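Local atomic coordinates of 3-deoxy-d-manno-octulosonic-acid transferase (Acinetobacter baumannii, PDB entry 4BFC), a protein that probably transfers Kdo from CMP-Kdo to the lipid A precursor of lipopolysaccharide, the fragment here being its C-terminal CMP-Kdo-binding domain. Residues 46-51 and 124-129; 156-161 and 186-191; 60-65 and 190-195; 53-58 and 76-81. One frame throughout, in Å; residues are numbered along the deposited sequence.

Contact 1: residues 46-51 and 124-129; sequences TIASTH and LWYALS
The Tyr126 ring meets the Ala48 methyl obliquely, neither squarely over a face nor in its plane. Ala48 CB lies 3.7 Å from Tyr126 CE1 and 3.4 Å from Tyr126 OH, so the hydroxyl end of the ring does the touching. Cys132, Val134 and Leu153 also pack against this side chain. The Trp125 indole has Leu124 CG on one face, offset toward the rim, and turns away from the strand, against Ala116 and Val77. Beside these rings the contact is polar. Thr46 OG1 donates to Ser129 OG at 2.7 Å, and Ser129 OG in turn donates to Trp125 O, also at 2.7 Å, so two bonds in series tie the strand to the last turn of the helix. With Ser129 OG beside its backbone N (chi1 -57°), the hydroxyl turns back over that turn and reaches the carbonyl from above its plane. Leu128 N reaches Trp125 O from the opposite face, giving this oxygen two donors. The CB bonds of Thr46 and Ala48 both turn toward helix 122-128. Such a helix packed on a central strand of a parallel sheet is the alpha/beta layering of a Rossmann-like domain, consistent with the C-terminal half of a GT-B glycosyltransferase.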
loop_
_atom_site.group_PDB
_atom_site.type_symbol
_atom_site.label_atom_id
_atom_site.label_comp_id
_atom_site.label_asym_id
_atom_site.label_seq_id
_atom_site.Cartn_x
_atom_site.Cartn_y
_atom_site.Cartn_z
ATOM N N THR A 46 -2.559 -10.051 21.153
ATOM C CA THR A 46 -3.035 -9.443 19.885
ATOM C C THR A 46 -1.977 -9.520 18.777
ATOM O O THR A 46 -0.768 -9.162 19.036
ATOM C CB THR A 46 -3.427 -8.007 20.225
ATOM O OG1 THR A 46 -4.594 -8.046 21.041
ATOM C CG2 THR A 46 -3.759 -7.123 18.970
ATOM N N ILE A 47 -2.330 -9.934 17.566
ATOM C CA ILE A 47 -1.437 -9.822 16.451
ATOM C C ILE A 47 -2.006 -8.693 15.557
ATOM O O ILE A 47 -3.149 -8.763 15.103
ATOM C CB ILE A 47 -1.176 -11.085 15.619
ATOM C CG1 ILE A 47 -2.485 -11.636 15.009
ATOM C CG2 ILE A 47 -0.543 -12.173 16.501
ATOM C CD1 ILE A 47 -2.361 -12.966 14.266
ATOM N N ALA A 48 -1.199 -7.675 15.401
ATOM C CA ALA A 48 -1.685 -6.381 14.855
ATOM C C ALA A 48 -0.977 -6.039 13.589
ATOM O O ALA A 48 0.235 -6.234 13.457
ATOM C CB ALA A 48 -1.475 -5.280 15.889
ATOM N N SER A 49 -1.748 -5.491 12.637
ATOM C CA SER A 49 -1.168 -5.118 11.324
ATOM C C SER A 49 -0.435 -6.267 10.620
ATOM O O SER A 49 0.673 -6.103 10.092
ATOM C CB SER A 49 -0.284 -3.892 11.457
ATOM O OG SER A 49 -1.061 -2.812 11.923
ATOM N N THR A 50 -1.065 -7.424 10.605
ATOM C CA THR A 50 -0.459 -8.637 10.093
ATOM C C THR A 50 -0.577 -8.714 8.580
ATOM O O THR A 50 -1.495 -8.158 7.945
ATOM C CB THR A 50 -1.088 -9.912 10.703
ATOM O OG1 THR A 50 -2.509 -9.844 10.594
ATOM C CG2 THR A 50 -0.688 -10.021 12.206
ATOM N N HIS A 51 0.394 -9.426 8.008
ATOM C CA HIS A 51 0.472 -9.851 6.597
ATOM C C HIS A 51 0.612 -11.347 6.499
ATOM O O HIS A 51 1.125 -11.964 7.459
ATOM C CB HIS A 51 1.730 -9.270 5.943
ATOM C CG HIS A 51 1.814 -7.755 5.898
ATOM N ND1 HIS A 51 2.092 -7.088 4.754
ATOM C CD2 HIS A 51 1.655 -6.791 6.892
ATOM C CE1 HIS A 51 2.170 -5.753 5.048
ATOM N NE2 HIS A 51 1.891 -5.584 6.327
ATOM N N LEU A 124 -8.280 0.657 19.876
ATOM C CA LEU A 124 -9.161 -0.053 20.788
ATOM C C LEU A 124 -8.552 -1.428 21.176
ATOM O O LEU A 124 -8.561 -1.768 22.365
ATOM C CB LEU A 124 -10.554 -0.251 20.150
ATOM C CG LEU A 124 -11.685 -1.090 20.767
ATOM C CD1 LEU A 124 -11.904 -0.561 22.160
ATOM C CD2 LEU A 124 -12.972 -1.023 19.895
ATOM N N TRP A 125 -8.113 -2.189 20.163
ATOM C CA TRP A 125 -7.579 -3.561 20.391
ATOM C C TRP A 125 -6.318 -3.492 21.209
ATOM O O TRP A 125 -6.184 -4.221 22.168
ATOM C CB TRP A 125 -7.378 -4.318 19.101
ATOM C CG TRP A 125 -8.626 -4.200 18.236
ATOM C CD1 TRP A 125 -8.699 -3.690 16.965
ATOM C CD2 TRP A 125 -10.011 -4.428 18.651
ATOM N NE1 TRP A 125 -10.005 -3.620 16.532
ATOM C CE2 TRP A 125 -10.845 -4.051 17.502
ATOM C CE3 TRP A 125 -10.621 -4.871 19.817
ATOM C CZ2 TRP A 125 -12.208 -4.142 17.540
ATOM C CZ3 TRP A 125 -12.029 -4.912 19.862
ATOM C CH2 TRP A 125 -12.789 -4.611 18.724
ATOM N N TYR A 126 -5.366 -2.631 20.832
ATOM C CA TYR A 126 -4.175 -2.482 21.747
ATOM C C TYR A 126 -4.580 -2.133 23.203
ATOM O O TYR A 126 -4.030 -2.651 24.150
ATOM C CB TYR A 126 -3.284 -1.320 21.270
ATOM C CG TYR A 126 -2.483 -1.567 20.034
ATOM C CD1 TYR A 126 -1.801 -2.782 19.886
ATOM C CD2 TYR A 126 -2.361 -0.589 19.018
ATOM C CE1 TYR A 126 -1.027 -3.041 18.781
ATOM C CE2 TYR A 126 -1.566 -0.849 17.898
ATOM C CZ TYR A 126 -0.909 -2.058 17.793
ATOM O OH TYR A 126 -0.122 -2.316 16.728
ATOM N N ALA A 127 -5.587 -1.276 23.381
ATOM C CA ALA A 127 -6.001 -0.889 24.737
ATOM C C ALA A 127 -6.622 -2.086 25.518
ATOM O O ALA A 127 -6.727 -2.058 26.748
ATOM C CB ALA A 127 -6.984 0.273 24.688
ATOM N N LEU A 128 -7.016 -3.118 24.798
ATOM C CA LEU A 128 -7.573 -4.339 25.413
ATOM C C LEU A 128 -6.526 -5.447 25.620
ATOM O O LEU A 128 -6.831 -6.526 26.197
ATOM C CB LEU A 128 -8.796 -4.852 24.629
ATOM C CG LEU A 128 -10.040 -3.934 24.677
ATOM C CD1 LEU A 128 -11.115 -4.507 23.779
ATOM C CD2 LEU A 128 -10.561 -3.839 26.112
ATOM N N SER A 129 -5.294 -5.226 25.140
ATOM C CA SER A 129 -4.345 -6.326 25.042
ATOM C C SER A 129 -3.443 -6.411 26.312
ATOM O O SER A 129 -3.034 -5.356 26.896
ATOM C CB SER A 129 -3.414 -6.060 23.841
ATOM O OG SER A 129 -4.153 -5.899 22.610
#

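Contact 2: residues 156-161 and 186-191; sequences PTVVGP and QQVVDI
Apolar strand-to-helix packing joins Val158, in the middle of strand 157-159, to helix 185-197, which covers one face of the parallel sheet. Val158 carries the whole strand side of the contact by splitting its two methyls between successive turns of the helix. CG1, anti to the backbone N (chi1 -177°), faces Val188, with Val158 CG1 4.2 Å from Val188 CG2. The other branch packs more closely: Val158 CG2 is 3.7 Å from Ile191 CG2, methyl against methyl. Both pairs of side chains cross obliquely, and no hydrogen bond spans the two segments. Ile191 meets the strand with its short branch because chi1 of -69° sets CG1 beside the backbone N and CG2 anti to it. The side chain of Ile191 also comes about 4 Å from a bound beta-mercaptoethanol, probably from the crystallisation liquor. Backbone bonds hold strand 157-159 between its neighbours: Val158 pairs with Cys132 and Val134 of strand 131-134, whereas Thr157 and Val159 pair with Leu180 of strand 180-181. The helix spans the same strands, Val188 reaching Phe133 and Ile191 reaching Leu180, while Val189 turns to Ala61, Leu62 and Tyr65 of helix 54-68.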
loop_
_atom_site.group_PDB
_atom_site.type_symbol
_atom_site.label_atom_id
_atom_site.label_comp_id
_atom_site.label_asym_id
_atom_site.label_seq_id
_atom_site.Cartn_x
_atom_site.Cartn_y
_atom_site.Cartn_z
ATOM N N PRO A 156 3.207 -4.597 26.420
ATOM C CA PRO A 156 4.441 -5.281 25.996
ATOM C C PRO A 156 4.402 -5.720 24.522
ATOM O O PRO A 156 3.409 -6.298 24.071
ATOM C CB PRO A 156 4.538 -6.474 26.924
ATOM C CG PRO A 156 3.638 -6.164 28.067
ATOM C CD PRO A 156 2.570 -5.263 27.572
ATOM N N THR A 157 5.450 -5.377 23.753
ATOM C CA THR A 157 5.403 -5.466 22.263
ATOM C C THR A 157 6.500 -6.361 21.683
ATOM O O THR A 157 7.686 -6.245 22.047
ATOM C CB THR A 157 5.469 -4.059 21.629
ATOM O OG1 THR A 157 4.353 -3.301 22.122
ATOM C CG2 THR A 157 5.403 -4.097 20.026
ATOM N N VAL A 158 6.104 -7.286 20.833
ATOM C CA VAL A 158 7.033 -8.138 20.092
ATOM C C VAL A 158 7.009 -7.779 18.620
ATOM O O VAL A 158 5.931 -7.509 18.082
ATOM C CB VAL A 158 6.650 -9.632 20.268
ATOM C CG1 VAL A 158 7.623 -10.575 19.564
ATOM C CG2 VAL A 158 6.413 -10.013 21.757
ATOM N N VAL A 159 8.171 -7.719 17.977
ATOM C CA VAL A 159 8.270 -7.653 16.521
ATOM C C VAL A 159 9.154 -8.756 15.987
ATOM O O VAL A 159 9.989 -9.296 16.730
ATOM C CB VAL A 159 8.734 -6.242 15.995
ATOM C CG1 VAL A 159 7.731 -5.173 16.410
ATOM C CG2 VAL A 159 10.148 -5.916 16.467
ATOM N N GLY A 160 8.950 -9.145 14.725
ATOM C CA GLY A 160 9.838 -10.003 13.993
ATOM C C GLY A 160 11.106 -9.253 13.604
ATOM O O GLY A 160 11.228 -8.065 13.863
ATOM N N PRO A 161 12.023 -9.958 12.900
ATOM C CA PRO A 161 13.360 -9.384 12.641
ATOM C C PRO A 161 13.362 -8.405 11.477
ATOM O O PRO A 161 14.283 -7.552 11.383
ATOM C CB PRO A 161 14.211 -10.619 12.299
ATOM C CG PRO A 161 13.312 -11.779 12.235
ATOM C CD PRO A 161 11.896 -11.358 12.504
ATOM N N GLN A 186 7.013 -19.298 16.444
ATOM C CA GLN A 186 7.181 -20.033 17.739
ATOM C C GLN A 186 7.747 -19.151 18.843
ATOM O O GLN A 186 7.254 -19.195 19.998
ATOM C CB GLN A 186 7.941 -21.360 17.519
ATOM C CG GLN A 186 7.656 -22.471 18.546
ATOM C CD GLN A 186 6.192 -22.907 18.708
ATOM O OE1 GLN A 186 5.582 -23.535 17.811
ATOM N NE2 GLN A 186 5.636 -22.657 19.897
ATOM N N GLN A 187 8.769 -18.354 18.525
ATOM C CA GLN A 187 9.340 -17.451 19.473
ATOM C C GLN A 187 8.385 -16.332 19.888
ATOM O O GLN A 187 8.444 -15.907 21.014
ATOM C CB GLN A 187 10.716 -16.953 19.063
ATOM C CG GLN A 187 11.366 -16.167 20.212
ATOM C CD GLN A 187 12.790 -15.794 19.915
ATOM O OE1 GLN A 187 13.206 -15.726 18.743
ATOM N NE2 GLN A 187 13.556 -15.535 20.978
ATOM N N VAL A 188 7.517 -15.839 18.977
ATOM C CA VAL A 188 6.505 -14.886 19.442
ATOM C C VAL A 188 5.624 -15.498 20.532
ATOM O O VAL A 188 5.337 -14.851 21.536
ATOM C CB VAL A 188 5.527 -14.494 18.293
ATOM C CG1 VAL A 188 4.369 -13.675 18.834
ATOM C CG2 VAL A 188 6.268 -13.742 17.190
ATOM N N VAL A 189 5.175 -16.724 20.302
ATOM C CA VAL A 189 4.320 -17.413 21.291
ATOM C C VAL A 189 5.119 -17.677 22.584
ATOM O O VAL A 189 4.592 -17.408 23.649
ATOM C CB VAL A 189 3.751 -18.707 20.741
ATOM C CG1 VAL A 189 2.985 -19.475 21.831
ATOM C CG2 VAL A 189 2.753 -18.409 19.599
ATOM N N ASP A 190 6.397 -18.094 22.521
ATOM C CA ASP A 190 7.261 -18.299 23.762
ATOM C C ASP A 190 7.323 -17.049 24.566
ATOM O O ASP A 190 7.187 -17.019 25.793
ATOM C CB ASP A 190 8.756 -18.570 23.445
ATOM C CG ASP A 190 9.595 -18.828 24.713
ATOM O OD1 ASP A 190 9.477 -19.968 25.201
ATOM O OD2 ASP A 190 10.337 -17.925 25.232
ATOM N N ILE A 191 7.628 -15.985 23.845
ATOM C CA ILE A 191 7.816 -14.727 24.492
ATOM C C ILE A 191 6.483 -14.290 25.155
ATOM O O ILE A 191 6.494 -13.784 26.317
ATOM C CB ILE A 191 8.359 -13.622 23.510
ATOM C CG1 ILE A 191 9.819 -13.907 23.066
ATOM C CG2 ILE A 191 8.232 -12.263 24.112
ATOM C CD1 ILE A 191 10.249 -13.151 21.805
#

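Contact 3: residues 60-65 and 190-195; sequences EALAPY and DIWLAC
Leu193 CD1 sits over the centre of the Tyr65 ring, and here, toward the partly exposed side, the two helices meet most tightly. The methyl is 3.5 Å from the ring centroid and 15° off its normal, a clear CH-pi contact. It comes within 3.4 Å of Tyr65 CZ, close for carbon against carbon. In Tyr65, chi1 of -56° swings the ring toward helix 185-197 and chi2 of -84° turns one face to it; the carbonyl oxygens of Ala61 and Leu62 lie at the ring edge, in its plane. Helices 54-68 and 185-197 lie side by side on one face of the parallel sheet, an alpha/beta layering expected of a Rossmann-like nucleotide-sugar-binding domain. Beneath the aromatic contact, toward the strands, the second pair is buried yet looser. Leu62 CD2 approaches Trp192 at the edge of the indole, near its plane, and is 4.1 Å from Trp192 CZ3; the two side chains cross at about a right angle. The pyrrole side of Trp192 is fixed elsewhere, its NE1 donating to Cys132 O, while the ring packs on Val45, Ile47 and Phe133 of the sheet. On the solvent side Tyr65 and Leu193 remain partly exposed, and both touch a neighbouring molecule in the crystal.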
loop_
_atom_site.group_PDB
_atom_site.type_symbol
_atom_site.label_atom_id
_atom_site.label_comp_id
_atom_site.label_asym_id
_atom_site.label_seq_id
_atom_site.Cartn_x
_atom_site.Cartn_y
_atom_site.Cartn_z
ATOM N N GLU A 60 -1.052 -20.995 14.265
ATOM C CA GLU A 60 -0.673 -22.460 14.312
ATOM C C GLU A 60 0.118 -22.768 15.575
ATOM O O GLU A 60 -0.161 -23.803 16.252
ATOM C CB GLU A 60 0.228 -22.827 13.141
ATOM C CG GLU A 60 -0.419 -23.255 11.857
ATOM C CD GLU A 60 0.620 -23.535 10.769
ATOM O OE1 GLU A 60 1.834 -23.207 10.940
ATOM O OE2 GLU A 60 0.207 -24.042 9.716
ATOM N N ALA A 61 1.076 -21.893 15.897
ATOM C CA ALA A 61 1.966 -22.004 17.068
ATOM C C ALA A 61 1.140 -21.850 18.353
ATOM O O ALA A 61 1.386 -22.547 19.386
ATOM C CB ALA A 61 3.144 -21.035 17.008
ATOM N N LEU A 62 0.126 -20.984 18.297
ATOM C CA LEU A 62 -0.659 -20.669 19.479
ATOM C C LEU A 62 -1.833 -21.653 19.725
ATOM O O LEU A 62 -2.269 -21.764 20.855
ATOM C CB LEU A 62 -1.235 -19.234 19.329
ATOM C CG LEU A 62 -1.830 -18.535 20.568
ATOM C CD1 LEU A 62 -0.817 -18.196 21.646
ATOM C CD2 LEU A 62 -2.474 -17.255 20.079
ATOM N N ALA A 63 -2.325 -22.327 18.689
ATOM C CA ALA A 63 -3.563 -23.115 18.768
ATOM C C ALA A 63 -3.528 -24.170 19.911
ATOM O O ALA A 63 -4.504 -24.269 20.600
ATOM C CB ALA A 63 -3.918 -23.751 17.449
ATOM N N PRO A 64 -2.396 -24.870 20.124
ATOM C CA PRO A 64 -2.407 -25.837 21.272
ATOM C C PRO A 64 -2.739 -25.146 22.585
ATOM O O PRO A 64 -3.456 -25.720 23.422
ATOM C CB PRO A 64 -0.959 -26.325 21.352
ATOM C CG PRO A 64 -0.339 -25.981 20.065
ATOM C CD PRO A 64 -1.074 -24.794 19.490
ATOM N N TYR A 65 -2.209 -23.943 22.803
ATOM C CA TYR A 65 -2.532 -23.217 24.013
ATOM C C TYR A 65 -3.955 -22.684 24.075
ATOM O O TYR A 65 -4.546 -22.644 25.175
ATOM C CB TYR A 65 -1.535 -22.064 24.228
ATOM C CG TYR A 65 -0.092 -22.548 24.270
ATOM C CD1 TYR A 65 0.452 -23.036 25.484
ATOM C CD2 TYR A 65 0.718 -22.573 23.113
ATOM C CE1 TYR A 65 1.756 -23.481 25.532
ATOM C CE2 TYR A 65 2.037 -23.042 23.164
ATOM C CZ TYR A 65 2.538 -23.477 24.401
ATOM O OH TYR A 65 3.861 -23.924 24.531
ATOM N N ASP A 190 6.397 -18.094 22.521
ATOM C CA ASP A 190 7.261 -18.299 23.762
ATOM C C ASP A 190 7.323 -17.049 24.566
ATOM O O ASP A 190 7.187 -17.019 25.793
ATOM C CB ASP A 190 8.756 -18.570 23.445
ATOM C CG ASP A 190 9.595 -18.828 24.713
ATOM O OD1 ASP A 190 9.477 -19.968 25.201
ATOM O OD2 ASP A 190 10.337 -17.925 25.232
ATOM N N ILE A 191 7.628 -15.985 23.845
ATOM C CA ILE A 191 7.816 -14.727 24.492
ATOM C C ILE A 191 6.483 -14.290 25.155
ATOM O O ILE A 191 6.494 -13.784 26.317
ATOM C CB ILE A 191 8.359 -13.622 23.510
ATOM C CG1 ILE A 191 9.819 -13.907 23.066
ATOM C CG2 ILE A 191 8.232 -12.263 24.112
ATOM C CD1 ILE A 191 10.249 -13.151 21.805
ATOM N N TRP A 192 5.368 -14.420 24.443
ATOM C CA TRP A 192 4.086 -14.035 25.000
ATOM C C TRP A 192 3.808 -14.852 26.271
ATOM O O TRP A 192 3.431 -14.282 27.269
ATOM C CB TRP A 192 2.972 -14.331 24.028
ATOM C CG TRP A 192 2.772 -13.245 23.002
ATOM C CD1 TRP A 192 3.353 -11.985 22.898
ATOM C CD2 TRP A 192 1.806 -13.341 21.939
ATOM N NE1 TRP A 192 2.809 -11.291 21.779
ATOM C CE2 TRP A 192 1.889 -12.100 21.165
ATOM C CE3 TRP A 192 0.899 -14.332 21.548
ATOM C CZ2 TRP A 192 1.028 -11.858 20.115
ATOM C CZ3 TRP A 192 0.088 -14.092 20.439
ATOM C CH2 TRP A 192 0.158 -12.887 19.744
ATOM N N LEU A 193 3.991 -16.166 26.194
ATOM C CA LEU A 193 3.621 -16.979 27.362
ATOM C C LEU A 193 4.478 -16.642 28.570
ATOM O O LEU A 193 3.978 -16.654 29.724
ATOM C CB LEU A 193 3.624 -18.446 26.998
ATOM C CG LEU A 193 2.635 -18.856 25.944
ATOM C CD1 LEU A 193 2.946 -20.274 25.522
ATOM C CD2 LEU A 193 1.214 -18.700 26.510
ATOM N N ALA A 194 5.747 -16.370 28.292
ATOM C CA ALA A 194 6.652 -15.916 29.350
ATOM C C ALA A 194 6.207 -14.590 29.933
ATOM O O ALA A 194 6.075 -14.463 31.122
ATOM C CB ALA A 194 8.064 -15.843 28.827
ATOM N N CYS A 195 5.856 -13.601 29.080
ATOM C CA CYS A 195 5.392 -12.311 29.610
ATOM C C CYS A 195 4.167 -12.450 30.508
ATOM O O CYS A 195 4.034 -11.805 31.562
ATOM C CB CYS A 195 5.029 -11.357 28.455
ATOM S SG CYS A 195 6.434 -10.712 27.520
#

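Contact 4: residues 53-58 and 76-81; sequences PEEQQI and VVPRHP. With SO4 (sulfate ion), chain B.
Glu55 starts with CG beside its backbone N and then bends sharply at chi2 (93°), which brings its chain over Val76 and its carboxylate to Pro78. This joins the helix and second strand of a beta-alpha-beta unit made of strand 43-50, helix 54-68 and strand 72-78. Glu55 CG packs 3.9 Å from Val76 CG1, the methyl branch anti to the backbone N. Farther along, Glu55 OE2 lies 4.0 Å from Pro78 CB, the two side chains crossing at about a right angle. The buried carboxylate is satisfied outside the two segments: OE2 takes a hydrogen bond from Thr50 OG1, and OE1 forms a salt bridge with Arg83. Nearby, Glu54 OE1 accepts from the N of His51 and Gly136 and OE2 from the N of Ser137 and Leu138, tying the helix start to the chain at 136-138. Beyond the strand end, Arg79 and His80 hold a sulfate, probably from the crystallisation liquor, which may mark an anion-binding spot in this CMP-Kdo-binding domain. The His80 ring has Arg79 CG over one face, toward the rim, and meets His51 edge-to-face. His80 NE2 donates in the ring plane to sulfate O3 at 2.6 Å, with an N-H...O angle of 156°. Arg79 uses the edge of its guanidinium: its NE-H points almost straight at sulfate O4, 2.9 Å between Arg79 NE and that oxygen at 174°.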
loop_
_atom_site.group_PDB
_atom_site.type_symbol
_atom_site.label_atom_id
_atom_site.label_comp_id
_atom_site.label_asym_id
_atom_site.label_seq_id
_atom_site.Cartn_x
_atom_site.Cartn_y
_atom_site.Cartn_z
ATOM N N PRO A 53 2.533 -14.646 5.730
ATOM C CA PRO A 53 1.866 -15.836 6.331
ATOM C C PRO A 53 1.838 -15.722 7.868
ATOM O O PRO A 53 1.706 -16.731 8.588
ATOM C CB PRO A 53 2.827 -16.961 5.911
ATOM C CG PRO A 53 4.140 -16.331 6.078
ATOM C CD PRO A 53 3.986 -14.890 5.584
ATOM N N GLU A 54 1.906 -14.509 8.372
ATOM C CA GLU A 54 2.020 -14.266 9.850
ATOM C C GLU A 54 0.793 -14.814 10.624
ATOM O O GLU A 54 0.983 -15.351 11.719
ATOM C CB GLU A 54 2.204 -12.808 10.172
ATOM C CG GLU A 54 3.486 -12.202 9.634
ATOM C CD GLU A 54 3.626 -10.721 9.968
ATOM O OE1 GLU A 54 2.607 -9.953 9.837
ATOM O OE2 GLU A 54 4.712 -10.306 10.416
ATOM N N GLU A 55 -0.445 -14.594 10.138
ATOM C CA GLU A 55 -1.637 -15.113 10.812
ATOM C C GLU A 55 -1.584 -16.649 10.881
ATOM O O GLU A 55 -1.750 -17.182 12.010
ATOM C CB GLU A 55 -2.959 -14.679 10.216
ATOM C CG GLU A 55 -3.180 -13.149 10.065
ATOM C CD GLU A 55 -2.765 -12.674 8.694
ATOM O OE1 GLU A 55 -2.388 -13.473 7.789
ATOM O OE2 GLU A 55 -2.832 -11.454 8.483
ATOM N N GLN A 56 -1.368 -17.306 9.736
ATOM C CA GLN A 56 -1.234 -18.762 9.691
ATOM C C GLN A 56 -0.158 -19.214 10.713
ATOM O O GLN A 56 -0.445 -20.116 11.564
ATOM C CB GLN A 56 -0.895 -19.200 8.277
ATOM C CG GLN A 56 -0.713 -20.702 8.137
ATOM C CD GLN A 56 -2.037 -21.401 8.285
ATOM O OE1 GLN A 56 -3.002 -21.037 7.628
ATOM N NE2 GLN A 56 -2.098 -22.409 9.167
ATOM N N GLN A 57 1.047 -18.629 10.625
ATOM C CA GLN A 57 2.198 -19.122 11.414
ATOM C C GLN A 57 2.030 -18.922 12.896
ATOM O O GLN A 57 2.302 -19.857 13.702
ATOM C CB GLN A 57 3.547 -18.556 10.956
ATOM C CG GLN A 57 3.938 -18.914 9.500
ATOM C CD GLN A 57 5.275 -18.340 9.086
ATOM O OE1 GLN A 57 5.883 -18.827 8.125
ATOM N NE2 GLN A 57 5.719 -17.298 9.729
ATOM N N ILE A 58 1.603 -17.735 13.314
ATOM C CA ILE A 58 1.405 -17.454 14.743
ATOM C C ILE A 58 0.184 -18.216 15.298
ATOM O O ILE A 58 0.282 -18.806 16.391
ATOM C CB ILE A 58 1.288 -15.925 15.030
ATOM C CG1 ILE A 58 2.634 -15.252 14.705
ATOM C CG2 ILE A 58 0.909 -15.694 16.464
ATOM C CD1 ILE A 58 2.538 -13.764 14.566
ATOM N N VAL A 76 -6.974 -10.692 16.244
ATOM C CA VAL A 76 -6.196 -10.643 14.963
ATOM C C VAL A 76 -6.654 -9.412 14.159
ATOM O O VAL A 76 -7.847 -9.265 13.932
ATOM C CB VAL A 76 -6.417 -11.941 14.137
ATOM C CG1 VAL A 76 -5.610 -11.845 12.868
ATOM C CG2 VAL A 76 -5.912 -13.142 14.969
ATOM N N VAL A 77 -5.704 -8.534 13.812
ATOM C CA VAL A 77 -6.036 -7.280 13.114
ATOM C C VAL A 77 -5.220 -7.257 11.809
ATOM O O VAL A 77 -4.089 -6.741 11.772
ATOM C CB VAL A 77 -5.755 -6.033 13.983
ATOM C CG1 VAL A 77 -6.426 -4.799 13.339
ATOM C CG2 VAL A 77 -6.105 -6.254 15.466
ATOM N N PRO A 78 -5.707 -7.849 10.739
ATOM C CA PRO A 78 -4.888 -7.896 9.498
ATOM C C PRO A 78 -4.683 -6.460 8.933
ATOM O O PRO A 78 -5.548 -5.517 9.143
ATOM C CB PRO A 78 -5.781 -8.695 8.512
ATOM C CG PRO A 78 -6.556 -9.552 9.496
ATOM C CD PRO A 78 -6.983 -8.582 10.542
ATOM N N ARG A 79 -3.506 -6.198 8.363
ATOM C CA ARG A 79 -3.178 -4.847 7.872
ATOM C C ARG A 79 -4.096 -4.402 6.744
ATOM O O ARG A 79 -4.494 -3.239 6.659
ATOM C CB ARG A 79 -1.716 -4.905 7.369
ATOM C CG ARG A 79 -1.243 -3.577 6.746
ATOM C CD ARG A 79 -1.278 -2.451 7.767
ATOM N NE ARG A 79 -0.712 -1.206 7.214
ATOM C CZ ARG A 79 -0.747 -0.039 7.787
ATOM N NH1 ARG A 79 -1.349 0.105 8.970
ATOM N NH2 ARG A 79 -0.079 0.987 7.184
ATOM N N HIS A 80 -4.413 -5.346 5.863
ATOM C CA HIS A 80 -5.161 -5.024 4.664
ATOM C C HIS A 80 -6.588 -5.489 4.719
ATOM O O HIS A 80 -6.880 -6.705 4.724
ATOM C CB HIS A 80 -4.491 -5.584 3.441
ATOM C CG HIS A 80 -3.044 -5.191 3.316
ATOM N ND1 HIS A 80 -2.041 -6.000 3.744
ATOM C CD2 HIS A 80 -2.465 -4.004 2.921
ATOM C CE1 HIS A 80 -0.865 -5.337 3.567
ATOM N NE2 HIS A 80 -1.135 -4.137 3.022
ATOM N N PRO A 81 -7.556 -4.523 4.686
ATOM C CA PRO A 81 -8.961 -4.986 4.739
ATOM C C PRO A 81 -9.446 -6.016 3.708
ATOM O O PRO A 81 -10.366 -6.853 4.015
ATOM C CB PRO A 81 -9.766 -3.671 4.727
ATOM C CG PRO A 81 -8.829 -2.720 5.413
ATOM C CD PRO A 81 -7.478 -3.064 4.814
HETATM S S SO4 B . 1.485 -1.808 3.675
HETATM O O1 SO4 B . 2.183 -0.570 3.174
HETATM O O2 SO4 B . 2.448 -2.553 4.530
HETATM O O3 SO4 B . 1.050 -2.766 2.615
HETATM O O4 SO4 B . 0.433 -1.313 4.537
#

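How the contacts relate
Contacts 1, 2 and 4 are buried and each involves a strand of the same parallel sheet; contact 3 joins two helices and is only partly buried. Helix 185-197 serves contacts 2 and 3, helix 54-68 contacts 3 and 4. Strand 43-50 relates three of them: Thr46 and Ala48 make contact 1, Ile47 CG2 lies 3.4 Å from Trp192 CH2 of contact 3, and Thr50 O probably accepts from the backbone N of Arg79 of contact 4. Contacts 2 and 3 are wholly apolar, contact 1 adds a hydroxyl-to-hydroxyl hydrogen bond, and contact 4 packs a buried glutamate whose polar partners lie outside, with sulfate at the strand end. Contact 4 is nested within the loop closed by contact 1.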